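Local coordinates for protein aspartate aminotransferase (PDB 3NRA) that probably catalyses pyridoxal-phosphate-dependent transfer of the amino group of L-aspartate to 2-oxoglutarate, yielding oxaloacetate and L-glutamate, at residues 343-348 against 400-405; 30-35 against 359-364; 83-88 against 99-104; 105-110 against 262-267; 310-315 against 383-388. All coordinates share one frame; numbering follows the deposited sequence.

Contact 1: 343-348 against 400-405; sequences RLPKLA and TLVERY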
# COMPACT_ATOMS: atom_id res chain seq x y z
N ARG B 343 29.27 -2.14 15.84
CA ARG B 343 30.15 -3.05 15.14
C ARG B 343 30.79 -3.95 16.17
O ARG B 343 31.47 -3.47 17.07
CB ARG B 343 31.23 -2.28 14.38
CG ARG B 343 31.99 -3.12 13.39
CD ARG B 343 33.07 -2.32 12.66
NE ARG B 343 34.06 -1.80 13.61
CZ ARG B 343 35.14 -1.10 13.27
NH1 ARG B 343 35.42 -0.84 11.99
NH2 ARG B 343 35.94 -0.68 14.21
N LEU B 344 30.57 -5.25 16.04
CA LEU B 344 31.03 -6.22 17.02
C LEU B 344 32.44 -6.71 16.68
O LEU B 344 32.84 -6.67 15.51
CB LEU B 344 30.05 -7.43 17.05
CG LEU B 344 28.58 -7.11 17.31
CD1 LEU B 344 27.77 -8.38 17.42
CD2 LEU B 344 28.41 -6.25 18.59
N PRO B 345 33.17 -7.23 17.68
CA PRO B 345 34.49 -7.82 17.41
C PRO B 345 34.44 -9.17 16.73
O PRO B 345 33.37 -9.73 16.50
CB PRO B 345 35.11 -7.96 18.80
CG PRO B 345 33.98 -8.03 19.73
CD PRO B 345 32.87 -7.22 19.12
N LYS B 346 35.62 -9.67 16.38
CA LYS B 346 35.79 -11.03 15.85
C LYS B 346 35.28 -12.04 16.88
O LYS B 346 35.70 -12.00 18.02
CB LYS B 346 37.28 -11.28 15.56
CG LYS B 346 37.60 -12.60 14.86
CD LYS B 346 39.11 -12.88 14.92
N LEU B 347 34.36 -12.92 16.48
CA LEU B 347 33.79 -13.90 17.37
C LEU B 347 34.16 -15.25 16.84
O LEU B 347 34.57 -15.38 15.68
CB LEU B 347 32.28 -13.76 17.41
CG LEU B 347 31.68 -12.41 17.78
CD1 LEU B 347 30.12 -12.46 17.70
CD2 LEU B 347 32.12 -11.94 19.16
N ALA B 348 33.96 -16.28 17.66
CA ALA B 348 34.28 -17.66 17.27
C ALA B 348 33.18 -18.26 16.41
O ALA B 348 33.31 -19.38 15.99
CB ALA B 348 34.51 -18.52 18.48
N THR B 400 27.72 -9.65 27.48
CA THR B 400 28.08 -10.93 28.14
C THR B 400 28.30 -12.07 27.10
O THR B 400 29.32 -12.78 27.14
CB THR B 400 26.99 -11.38 29.14
OG1 THR B 400 26.82 -10.39 30.14
CG2 THR B 400 27.36 -12.72 29.81
N LEU B 401 27.38 -12.18 26.13
CA LEU B 401 27.51 -13.18 25.06
C LEU B 401 28.60 -12.83 24.06
O LEU B 401 29.29 -13.74 23.58
CB LEU B 401 26.18 -13.42 24.34
CG LEU B 401 25.16 -14.23 25.17
CD1 LEU B 401 23.95 -14.63 24.35
CD2 LEU B 401 25.79 -15.47 25.79
N VAL B 402 28.79 -11.55 23.77
CA VAL B 402 29.96 -11.14 22.99
C VAL B 402 31.28 -11.60 23.69
O VAL B 402 32.17 -12.11 23.03
CB VAL B 402 29.97 -9.63 22.71
CG1 VAL B 402 31.34 -9.16 22.18
CG2 VAL B 402 28.87 -9.30 21.72
N GLU B 403 31.33 -11.50 25.01
CA GLU B 403 32.51 -11.97 25.76
C GLU B 403 32.62 -13.48 25.69
O GLU B 403 33.71 -14.02 25.47
CB GLU B 403 32.47 -11.49 27.21
CG GLU B 403 32.55 -9.90 27.34
CD GLU B 403 32.08 -9.35 28.71
OE1 GLU B 403 31.81 -10.15 29.66
OE2 GLU B 403 32.01 -8.10 28.83
N ARG B 404 31.49 -14.18 25.83
CA ARG B 404 31.49 -15.65 25.83
C ARG B 404 31.97 -16.24 24.50
O ARG B 404 32.61 -17.30 24.48
CB ARG B 404 30.08 -16.20 26.16
CG ARG B 404 30.07 -17.68 26.59
CD ARG B 404 28.66 -18.24 26.69
NE ARG B 404 27.96 -17.69 27.83
CZ ARG B 404 26.72 -18.04 28.21
NH1 ARG B 404 26.04 -18.97 27.54
NH2 ARG B 404 26.15 -17.44 29.25
N TYR B 405 31.67 -15.54 23.39
CA TYR B 405 31.98 -16.04 22.02
C TYR B 405 33.17 -15.33 21.37
O TYR B 405 33.46 -15.56 20.20
CB TYR B 405 30.76 -15.89 21.11
CG TYR B 405 29.70 -16.89 21.41
CD1 TYR B 405 29.73 -18.16 20.83
CD2 TYR B 405 28.70 -16.61 22.30
CE1 TYR B 405 28.78 -19.09 21.13
CE2 TYR B 405 27.74 -17.53 22.61
CZ TYR B 405 27.79 -18.78 22.04
OH TYR B 405 26.81 -19.70 22.33
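Ala348 N donates to Tyr405 O over 2.7 Å, and the bond runs almost straight out along the carbonyl (C=O...N angle 175°). Tyr405 is the first residue to leave helical geometry at the end of helix 388-404, and its carbonyl is where the loop 343-348 fastens on. The same oxygen is bordered by carbon: Leu347 CA lies 3.3 Å from Tyr405 O, and Ala348 CB also packs beside it.

The rest of the contact is apolar and centres on Val402, nearly one turn earlier in the helix. Its CG1 stands anti to the backbone N (chi1 167°) and meets the ring of Pro345, with CG1 3.8 Å from Pro345 CG and 3.9 Å from Pro345 CD. Leu347 presents CD2 to the same methyl, CD2 to Val402 CG1 being 4.2 Å. The other branch of the valine, CG2, reaches Leu344 CD2 more loosely at 4.4 Å. One valine thus touches three loop side chains, two through CG1 and one through CG2.

Tyr405 meets this loop through its backbone, while its phenol leads away from it. The hydroxyl bonds to Gln361 and also to Arg33 N. On the preceding residue, the Arg404 guanidinium lies with one face over Leu401 CD2, 3.6 Å above the plane, and NH1 bonds to Ala35 O.

This is structural packing in the small domain. The loop that leaves strand 339-340 is drawn along the last turn of helix 388-404 before entering helix 351-362, whose Phe354 touches both Leu347 and Val402.

Contact 2: 30-35 against 359-364; sequences ALIRGA and RLQAGV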
# COMPACT_ATOMS: atom_id res chain seq x y z
N ALA B 30 27.32 -27.60 17.41
CA ALA B 30 28.78 -27.60 17.62
C ALA B 30 29.34 -26.22 18.04
O ALA B 30 30.49 -26.12 18.47
CB ALA B 30 29.52 -28.12 16.32
N LEU B 31 28.51 -25.17 17.90
CA LEU B 31 28.93 -23.78 18.09
C LEU B 31 28.44 -23.16 19.41
O LEU B 31 29.06 -22.24 19.92
CB LEU B 31 28.42 -22.93 16.94
CG LEU B 31 28.79 -23.38 15.53
CD1 LEU B 31 28.22 -22.42 14.53
CD2 LEU B 31 30.33 -23.51 15.36
N ILE B 32 27.35 -23.68 19.96
CA ILE B 32 26.72 -23.07 21.15
C ILE B 32 27.55 -23.32 22.41
O ILE B 32 28.00 -24.44 22.64
CB ILE B 32 25.26 -23.57 21.34
CG1 ILE B 32 24.36 -22.91 20.29
CG2 ILE B 32 24.71 -23.26 22.75
CD1 ILE B 32 23.15 -23.74 19.93
N ARG B 33 27.79 -22.25 23.18
CA ARG B 33 28.58 -22.28 24.41
C ARG B 33 27.69 -21.91 25.55
O ARG B 33 27.00 -20.89 25.49
CB ARG B 33 29.73 -21.27 24.36
CG ARG B 33 30.68 -21.45 23.21
CD ARG B 33 31.79 -20.43 23.24
NE ARG B 33 32.78 -20.69 22.18
CZ ARG B 33 33.95 -20.05 22.04
NH1 ARG B 33 34.31 -19.06 22.87
NH2 ARG B 33 34.77 -20.39 21.06
N GLY B 34 27.73 -22.70 26.63
CA GLY B 34 27.05 -22.34 27.87
C GLY B 34 25.54 -22.49 27.81
O GLY B 34 25.01 -23.02 26.83
N ALA B 35 24.87 -22.06 28.89
CA ALA B 35 23.41 -22.05 28.97
C ALA B 35 22.85 -20.64 28.67
O ALA B 35 23.63 -19.67 28.57
CB ALA B 35 22.95 -22.53 30.39
N ARG B 359 19.30 -14.54 20.19
CA ARG B 359 17.91 -14.88 20.38
C ARG B 359 17.76 -16.15 21.25
O ARG B 359 17.00 -16.16 22.22
CB ARG B 359 17.23 -15.07 19.02
CG ARG B 359 15.78 -15.35 19.09
CD ARG B 359 15.09 -15.01 17.81
NE ARG B 359 13.64 -15.23 17.92
CZ ARG B 359 12.95 -16.28 17.43
NH1 ARG B 359 13.56 -17.27 16.75
NH2 ARG B 359 11.63 -16.34 17.61
N LEU B 360 18.53 -17.18 20.92
CA LEU B 360 18.51 -18.46 21.68
C LEU B 360 18.92 -18.31 23.15
O LEU B 360 18.24 -18.81 24.05
CB LEU B 360 19.42 -19.49 21.02
CG LEU B 360 19.04 -20.93 21.29
CD1 LEU B 360 17.92 -21.33 20.34
CD2 LEU B 360 20.27 -21.87 21.15
N GLN B 361 20.02 -17.61 23.40
CA GLN B 361 20.66 -17.58 24.74
C GLN B 361 20.44 -16.28 25.56
O GLN B 361 20.77 -16.25 26.73
CB GLN B 361 22.16 -17.83 24.60
CG GLN B 361 22.51 -19.20 24.01
CD GLN B 361 23.94 -19.58 24.30
OE1 GLN B 361 24.89 -18.90 23.85
NE2 GLN B 361 24.12 -20.64 25.08
N ALA B 362 19.94 -15.22 24.91
CA ALA B 362 19.63 -13.93 25.58
C ALA B 362 18.20 -13.42 25.36
O ALA B 362 17.84 -12.36 25.88
CB ALA B 362 20.62 -12.86 25.12
N GLY B 363 17.38 -14.13 24.60
CA GLY B 363 16.06 -13.63 24.21
C GLY B 363 16.11 -12.23 23.61
O GLY B 363 15.27 -11.40 23.91
N VAL B 364 17.13 -11.96 22.80
CA VAL B 364 17.28 -10.67 22.14
C VAL B 364 17.17 -10.86 20.63
O VAL B 364 17.86 -11.70 20.06
CB VAL B 364 18.61 -10.05 22.52
CG1 VAL B 364 18.94 -8.90 21.64
CG2 VAL B 364 18.59 -9.61 23.98
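Gln361 reaches from the last turn of helix 351-362 to Arg33 in the N-terminal segment 30-35, so that a side-chain amide ties an irregular stretch of backbone to a helix end in the small domain of this pyridoxal-phosphate-dependent aminotransferase.

From CB the chain sets off with CG anti to the carbonyl carbon (chi1 -63°) and stays extended beyond CG, which carries the amide across to the segment 30-35. Gln361 CD comes within 3.5 Å of Arg33 O and 4.1 Å of the methyl Ile32 CG2. At the tip the two ends of the amide have different tasks. Gln361 NE2 donates to Arg33 O at 2.9 Å. The acceptor lies in the plane of the glutamine amide, yet the nitrogen approaches that carbonyl from above its plane, 48° out of it. Gly34 O stands 3.1 Å from Gln361 NE2, while Ile32 CG2 packs against this nitrogen.

OE1 turns to Tyr405 OH, which bonds in its turn to Arg33 N. Both ends of the amide are therefore engaged, which should fix its rotation, and the residue Arg33 is held through its carbonyl by Gln361 and through its N-H by the tyrosine. The guanidinium of Arg33 leads away and bonds to Arg404 O at the end of helix 388-404.

Gly363 closes helix 351-362 with positive phi, and the chain passes directly into strand 364-368. Next to the glutamine an apolar pair completes this surface contact: Ile32 and Leu360 cross at about a right angle, with Ile32 CD1 3.6 Å from Leu360 CD2.

Contact 3: 83-88 against 99-104; sequences IRDLLA and VDARDG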
# COMPACT_ATOMS: atom_id res chain seq x y z
N ILE B 83 -6.79 17.84 5.08
CA ILE B 83 -5.65 17.41 5.88
C ILE B 83 -4.34 17.85 5.19
O ILE B 83 -3.42 18.35 5.84
CB ILE B 83 -5.70 15.87 6.16
CG1 ILE B 83 -6.94 15.56 7.02
CG2 ILE B 83 -4.44 15.41 6.92
CD1 ILE B 83 -7.25 14.11 7.14
N ARG B 84 -4.30 17.75 3.87
CA ARG B 84 -3.15 18.30 3.15
C ARG B 84 -2.96 19.81 3.38
O ARG B 84 -1.85 20.26 3.66
CB ARG B 84 -3.25 17.99 1.68
CG ARG B 84 -2.79 16.62 1.35
CD ARG B 84 -2.73 16.41 -0.11
NE ARG B 84 -4.06 16.23 -0.68
CZ ARG B 84 -4.56 16.85 -1.76
NH1 ARG B 84 -3.86 17.76 -2.46
NH2 ARG B 84 -5.79 16.53 -2.16
N ASP B 85 -4.06 20.57 3.33
CA ASP B 85 -4.03 21.99 3.64
C ASP B 85 -3.58 22.31 5.08
O ASP B 85 -2.93 23.31 5.31
CB ASP B 85 -5.41 22.63 3.37
CG ASP B 85 -5.73 22.74 1.88
OD1 ASP B 85 -4.80 22.67 1.03
OD2 ASP B 85 -6.93 22.93 1.56
N LEU B 86 -3.97 21.48 6.04
CA LEU B 86 -3.49 21.62 7.43
C LEU B 86 -1.99 21.29 7.50
O LEU B 86 -1.24 21.95 8.21
CB LEU B 86 -4.22 20.69 8.40
CG LEU B 86 -5.38 21.20 9.24
CD1 LEU B 86 -5.95 20.00 10.05
CD2 LEU B 86 -4.98 22.37 10.21
N LEU B 87 -1.56 20.25 6.81
CA LEU B 87 -0.20 19.73 7.00
C LEU B 87 0.88 20.58 6.33
O LEU B 87 1.98 20.74 6.89
CB LEU B 87 -0.09 18.30 6.50
CG LEU B 87 -0.66 17.17 7.36
CD1 LEU B 87 -0.29 15.80 6.66
CD2 LEU B 87 -0.15 17.18 8.77
N ALA B 88 0.58 21.14 5.17
CA ALA B 88 1.59 21.82 4.34
C ALA B 88 2.33 22.94 5.10
O ALA B 88 3.58 23.00 5.06
CB ALA B 88 0.93 22.38 3.03
N VAL B 99 5.83 24.35 1.07
CA VAL B 99 5.20 23.11 0.72
C VAL B 99 3.86 23.45 0.05
O VAL B 99 3.09 24.29 0.56
CB VAL B 99 4.96 22.21 1.99
CG1 VAL B 99 4.17 21.00 1.64
CG2 VAL B 99 6.31 21.79 2.60
N ASP B 100 3.60 22.81 -1.07
CA ASP B 100 2.41 23.03 -1.85
C ASP B 100 1.37 21.92 -1.55
O ASP B 100 1.50 20.81 -2.05
CB ASP B 100 2.80 23.04 -3.33
CG ASP B 100 1.61 23.21 -4.27
OD1 ASP B 100 0.45 23.26 -3.82
OD2 ASP B 100 1.87 23.28 -5.49
N ALA B 101 0.34 22.25 -0.76
CA ALA B 101 -0.73 21.27 -0.41
C ALA B 101 -1.43 20.62 -1.61
O ALA B 101 -1.78 19.43 -1.58
CB ALA B 101 -1.79 21.93 0.48
N ARG B 102 -1.64 21.42 -2.66
CA ARG B 102 -2.50 21.01 -3.74
C ARG B 102 -1.78 20.07 -4.71
O ARG B 102 -2.26 18.99 -4.98
CB ARG B 102 -3.10 22.24 -4.46
CG ARG B 102 -3.95 23.18 -3.52
CD ARG B 102 -4.82 22.36 -2.54
NE ARG B 102 -5.74 23.14 -1.72
CZ ARG B 102 -6.91 23.65 -2.13
NH1 ARG B 102 -7.29 23.57 -3.41
NH2 ARG B 102 -7.71 24.27 -1.24
N ASP B 103 -0.61 20.48 -5.20
CA ASP B 103 0.12 19.71 -6.22
C ASP B 103 1.48 19.16 -5.77
O ASP B 103 2.13 18.44 -6.54
CB ASP B 103 0.30 20.56 -7.47
CG ASP B 103 -1.02 21.12 -8.00
OD1 ASP B 103 -2.03 20.39 -7.96
OD2 ASP B 103 -1.03 22.28 -8.47
N GLY B 104 1.92 19.50 -4.56
CA GLY B 104 3.25 19.09 -4.11
C GLY B 104 3.28 18.26 -2.84
O GLY B 104 4.29 18.27 -2.14
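Arg84 NH1 donates to Ala101 O at 2.8 Å, linking the first half of helix 81-95 to the loop that follows that helix. The carbonyl is met 22° from its plane and the bond is somewhat bent (145° at the hydrogen). The bend at chi3 (-76°) swings NE and the guanidinium round, so that NH1 comes up to the carbonyl. Its NH2 is occupied elsewhere, in a salt bridge to Glu76 and a bond to Gly79 O, so the guanidinium is bonded both to the loop 99-104 and to the residues just ahead of the helix, and Glu76 probably balances its charge.

A second arginine works in the opposite direction. Arg102 points its CB away from the helix, but its chain turns back at chi2 and grips Asp85 side-on, using two nitrogens for two oxygens. Arg102 NE meets Asp85 OD1 at 2.9 Å on its syn lone pair, and Arg102 NH2 reaches Asp85 OD2 at 3.2 Å; the carboxylate and guanidinium are nearly coplanar. Arg102 was modelled in two conformers, so this salt bridge describes one of them.

Beside these polar contacts lies a small apolar patch. Ala88 CB stands 3.8 Å from Ala101 CB and equally far from Val99 CG1. The loop itself is shaped by an Asx turn, in which Asp100 OD1 accepts from Arg102 N at 3.0 Å.

Helix and loop thus form a compact return within the large domain. Arg84 also packs on Leu105 and Ile107 of strand 105-108, into which the loop leads, and Gly104 bonds to Gly267 at the end of strand 263-267.

Contact 4: 105-110 against 262-267; sequences LIITPG and LGVAFG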
# COMPACT_ATOMS: atom_id res chain seq x y z
N LEU B 105 2.17 17.59 -2.51
CA LEU B 105 2.03 16.87 -1.23
C LEU B 105 1.10 15.68 -1.40
O LEU B 105 -0.02 15.84 -1.81
CB LEU B 105 1.50 17.79 -0.13
CG LEU B 105 1.27 17.15 1.25
CD1 LEU B 105 2.58 16.47 1.83
CD2 LEU B 105 0.74 18.18 2.21
N ILE B 106 1.60 14.49 -1.10
CA ILE B 106 0.83 13.26 -1.19
C ILE B 106 0.87 12.58 0.16
O ILE B 106 1.92 12.61 0.83
CB ILE B 106 1.38 12.31 -2.30
CG1 ILE B 106 0.47 11.10 -2.48
CG2 ILE B 106 2.81 11.87 -1.99
CD1 ILE B 106 0.83 10.21 -3.77
N ILE B 107 -0.29 12.02 0.58
CA ILE B 107 -0.38 11.16 1.74
C ILE B 107 -0.42 9.69 1.31
O ILE B 107 -1.22 9.32 0.45
CB ILE B 107 -1.63 11.43 2.55
CG1 ILE B 107 -1.72 12.93 2.94
CG2 ILE B 107 -1.63 10.52 3.82
CD1 ILE B 107 -3.01 13.30 3.74
N THR B 108 0.41 8.86 1.97
CA THR B 108 0.76 7.52 1.48
C THR B 108 0.61 6.46 2.59
O THR B 108 0.57 6.82 3.80
CB THR B 108 2.23 7.47 1.02
OG1 THR B 108 3.06 7.89 2.10
CG2 THR B 108 2.49 8.37 -0.20
N PRO B 109 0.55 5.16 2.20
CA PRO B 109 0.54 4.07 3.20
C PRO B 109 1.93 3.88 3.84
O PRO B 109 2.75 3.07 3.36
CB PRO B 109 0.10 2.85 2.40
CG PRO B 109 0.39 3.20 0.94
CD PRO B 109 0.27 4.67 0.83
N GLY B 110 2.18 4.64 4.91
CA GLY B 110 3.47 4.66 5.55
C GLY B 110 4.44 5.49 4.73
O GLY B 110 4.14 5.89 3.58
N LEU B 262 0.76 5.58 7.83
CA LEU B 262 0.70 6.90 7.23
C LEU B 262 2.07 7.44 6.94
O LEU B 262 2.98 7.26 7.74
CB LEU B 262 -0.06 7.89 8.14
CG LEU B 262 -1.50 7.50 8.42
CD1 LEU B 262 -1.98 8.17 9.67
CD2 LEU B 262 -2.39 7.84 7.20
N GLY B 263 2.22 8.04 5.77
CA GLY B 263 3.42 8.77 5.43
C GLY B 263 3.04 9.89 4.53
O GLY B 263 1.90 9.97 4.06
N VAL B 264 4.00 10.77 4.27
CA VAL B 264 3.81 11.81 3.26
C VAL B 264 5.03 11.96 2.42
O VAL B 264 6.15 11.60 2.85
CB VAL B 264 3.49 13.18 3.88
CG1 VAL B 264 2.17 13.13 4.64
CG2 VAL B 264 4.67 13.67 4.75
N ALA B 265 4.82 12.48 1.21
CA ALA B 265 5.90 12.91 0.33
C ALA B 265 5.58 14.30 -0.19
O ALA B 265 4.41 14.63 -0.44
CB ALA B 265 6.08 11.98 -0.77
N PHE B 266 6.61 15.12 -0.33
CA PHE B 266 6.42 16.48 -0.80
C PHE B 266 7.62 17.03 -1.49
O PHE B 266 8.75 16.61 -1.24
CB PHE B 266 5.99 17.43 0.37
CG PHE B 266 6.86 17.32 1.63
CD1 PHE B 266 6.61 16.32 2.59
CD2 PHE B 266 7.83 18.26 1.90
CE1 PHE B 266 7.34 16.25 3.76
CE2 PHE B 266 8.59 18.19 3.05
CZ PHE B 266 8.34 17.19 4.00
N GLY B 267 7.35 17.97 -2.38
CA GLY B 267 8.37 18.49 -3.26
C GLY B 267 7.89 18.48 -4.69
O GLY B 267 6.80 18.97 -4.98
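Leu105 to Thr108 pair with Gly263 to Phe266 as antiparallel strands at the border of the seven-stranded mixed sheet of the large domain, where 263-267 is the strand that runs against its neighbours, as in fold-type I aminotransferases. Hydrogen-bonded pairs Ile106-Ala265 and Thr108-Gly263 give four backbone bonds, Ile106 N to Ala265 O being 2.9 Å.

Packing is tightest on the face of Ile106 and Thr108. Ile106 CG2 presses to 3.5 Å from Ala265 CB, closer than usual for two methyl carbons, beneath helix 269-282. Thr108 OG1, placed between its backbone N and carbonyl carbon (chi1 56°), donates to Gly110 O at 2.7 Å and bridges the inverse gamma turn at Pro109. A valine in place of Thr108 would probably leave Gly110 O without this donor and the turn freer to shift.

The other face is looser. Leu105 CD1 lies 3.8 Å from Phe266 CB, and Ile107 CG1 only approaches Val264 CG1 to 4.2 Å; Leu91 of helix 81-95 fills in against Leu105, Val264 and Phe266. Near the turn, with this backbone, a CB on Gly263 would run into Gly110 O, which lies 3.5 Å from Gly263 CA.

Contact 5: 310-315 against 383-388; sequences ARHQAI and NFSQDH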
# COMPACT_ATOMS: atom_id res chain seq x y z
N ALA B 310 13.78 13.47 25.25
CA ALA B 310 14.56 13.29 26.46
C ALA B 310 14.56 11.81 26.96
O ALA B 310 15.61 11.30 27.42
CB ALA B 310 14.05 14.28 27.61
N ARG B 311 13.41 11.14 26.92
CA ARG B 311 13.35 9.75 27.39
C ARG B 311 14.19 8.84 26.49
O ARG B 311 14.92 7.96 26.99
CB ARG B 311 11.92 9.25 27.45
CG ARG B 311 11.07 9.87 28.55
CD ARG B 311 9.72 9.15 28.69
NE ARG B 311 8.72 9.97 29.36
CZ ARG B 311 7.99 10.95 28.79
NH1 ARG B 311 8.12 11.25 27.48
NH2 ARG B 311 7.11 11.63 29.53
N HIS B 312 14.14 9.08 25.17
CA HIS B 312 14.95 8.32 24.23
C HIS B 312 16.44 8.59 24.36
O HIS B 312 17.25 7.72 24.14
CB HIS B 312 14.51 8.58 22.80
CG HIS B 312 13.27 7.85 22.42
ND1 HIS B 312 12.02 8.29 22.75
CD2 HIS B 312 13.10 6.72 21.69
CE1 HIS B 312 11.12 7.46 22.26
NE2 HIS B 312 11.75 6.50 21.61
N GLN B 313 16.79 9.82 24.72
CA GLN B 313 18.19 10.23 24.86
C GLN B 313 18.80 9.57 26.09
O GLN B 313 19.96 9.20 26.07
CB GLN B 313 18.29 11.76 24.96
CG GLN B 313 19.67 12.33 24.61
CD GLN B 313 19.67 13.85 24.39
OE1 GLN B 313 18.77 14.41 23.74
NE2 GLN B 313 20.70 14.50 24.89
N ALA B 314 18.01 9.39 27.14
CA ALA B 314 18.47 8.67 28.33
C ALA B 314 18.75 7.20 28.00
O ALA B 314 19.77 6.64 28.43
CB ALA B 314 17.46 8.79 29.47
N ILE B 315 17.89 6.59 27.19
CA ILE B 315 18.09 5.22 26.74
C ILE B 315 19.31 5.12 25.81
O ILE B 315 20.20 4.28 26.02
CB ILE B 315 16.87 4.67 25.97
CG1 ILE B 315 15.65 4.57 26.90
CG2 ILE B 315 17.19 3.30 25.39
CD1 ILE B 315 14.38 4.29 26.16
N ASN B 383 16.78 -1.20 17.40
CA ASN B 383 15.85 -0.10 17.62
C ASN B 383 15.62 0.02 19.12
O ASN B 383 15.01 -0.85 19.73
CB ASN B 383 14.51 -0.34 16.86
CG ASN B 383 13.52 0.82 17.05
OD1 ASN B 383 13.38 1.36 18.14
ND2 ASN B 383 12.80 1.18 15.97
N PHE B 384 16.11 1.11 19.71
CA PHE B 384 16.07 1.28 21.16
C PHE B 384 14.87 2.08 21.68
O PHE B 384 14.84 2.45 22.86
CB PHE B 384 17.42 1.84 21.72
CG PHE B 384 17.77 3.22 21.23
CD1 PHE B 384 17.33 4.35 21.91
CD2 PHE B 384 18.62 3.39 20.14
CE1 PHE B 384 17.71 5.65 21.48
CE2 PHE B 384 19.00 4.64 19.72
CZ PHE B 384 18.53 5.79 20.40
N SER B 385 13.84 2.28 20.86
CA SER B 385 12.56 2.80 21.39
C SER B 385 11.83 1.66 22.10
O SER B 385 10.91 1.04 21.56
CB SER B 385 11.72 3.44 20.30
OG SER B 385 10.59 4.07 20.86
N GLN B 386 12.30 1.39 23.33
CA GLN B 386 11.95 0.21 24.11
C GLN B 386 11.67 0.63 25.53
O GLN B 386 11.95 1.79 25.92
CB GLN B 386 13.10 -0.78 24.13
CG GLN B 386 13.58 -1.28 22.74
CD GLN B 386 12.53 -2.09 22.01
OE1 GLN B 386 11.63 -2.73 22.65
NE2 GLN B 386 12.59 -2.06 20.66
N ASP B 387 11.17 -0.30 26.33
CA ASP B 387 11.18 -0.15 27.78
C ASP B 387 12.64 0.08 28.23
O ASP B 387 13.51 -0.68 27.85
CB ASP B 387 10.61 -1.39 28.47
CG ASP B 387 10.67 -1.29 30.00
OD1 ASP B 387 9.72 -0.74 30.60
OD2 ASP B 387 11.65 -1.78 30.60
N HIS B 388 12.87 1.15 29.00
CA HIS B 388 14.22 1.59 29.39
C HIS B 388 14.99 0.50 30.11
O HIS B 388 16.08 0.15 29.72
CB HIS B 388 14.14 2.83 30.30
CG HIS B 388 15.46 3.47 30.58
ND1 HIS B 388 15.72 4.80 30.32
CD2 HIS B 388 16.60 2.98 31.13
CE1 HIS B 388 16.96 5.09 30.66
NE2 HIS B 388 17.52 4.01 31.17
O HOH W 1 14.18 6.93 29.46
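His312 and Ile315 on helix 304-324 face the loop that leads into helix 388-404: His312 CA lies 6.7 Å from Ser385 CA and Ile315 CA 5.9 Å from His388 CA. The loop is tightly folded: Asn383 OD1 accepts from Ser385 N in an Asx turn, Ser385 sits at the centre of an inverse gamma turn, and Asp387 caps the next helix.

Ile315 carries most of the packing. Its CG2 lies 3.6 Å from Phe384 CD1, the side chains set at a slant, while Ile315 CD1 rests 3.5 Å from Gln386 O. Ile315 CG1 comes to 3.4 Å from His388 ND1, the two running alongside in opposite senses. An alanine in place of Ile315 would probably open a gap between Phe384 and His388 and leave Gln386 O and the Phe384 ring without their packing partner.

His312 NE2 and Ser385 OG share a hydrogen bond of 2.8 Å at the edge of the imidazole, near its plane; His312 ND1 bonds to Arg308 O, engaging both ring nitrogens. The Phe384 ring brings its edge to His312 O, Phe384 CE1 being 3.4 Å away. A water bridges the two segments, donating to Arg311 O and bonding to His388 ND1, while His388 NE2 goes to Glu318.

Such a buried seam, the loop from strand 380-383 to the N-cap of helix 388-404 laid against helix 304-324, belongs to the small-domain architecture of the fold-type I aminotransferases.

Overall arrangement
Contacts 1 and 2 lie at one end of the chain and share one polar network at the ends of helices 351-362 and 388-404. Contact 1 is partly buried and contact 2 a surface contact. Contacts 3 and 4 form the opposite end, their centres about 41 to 51 Å from those of contacts 1 and 2, and meet where Gly104 O approaches Gly267 N. Contact 4 is buried backbone pairing; contact 3, farther out, relies on arginines. Contact 5 lies between, touching none, and is buried like contact 4, yet joins helix to loop through imidazoles and one isoleucine.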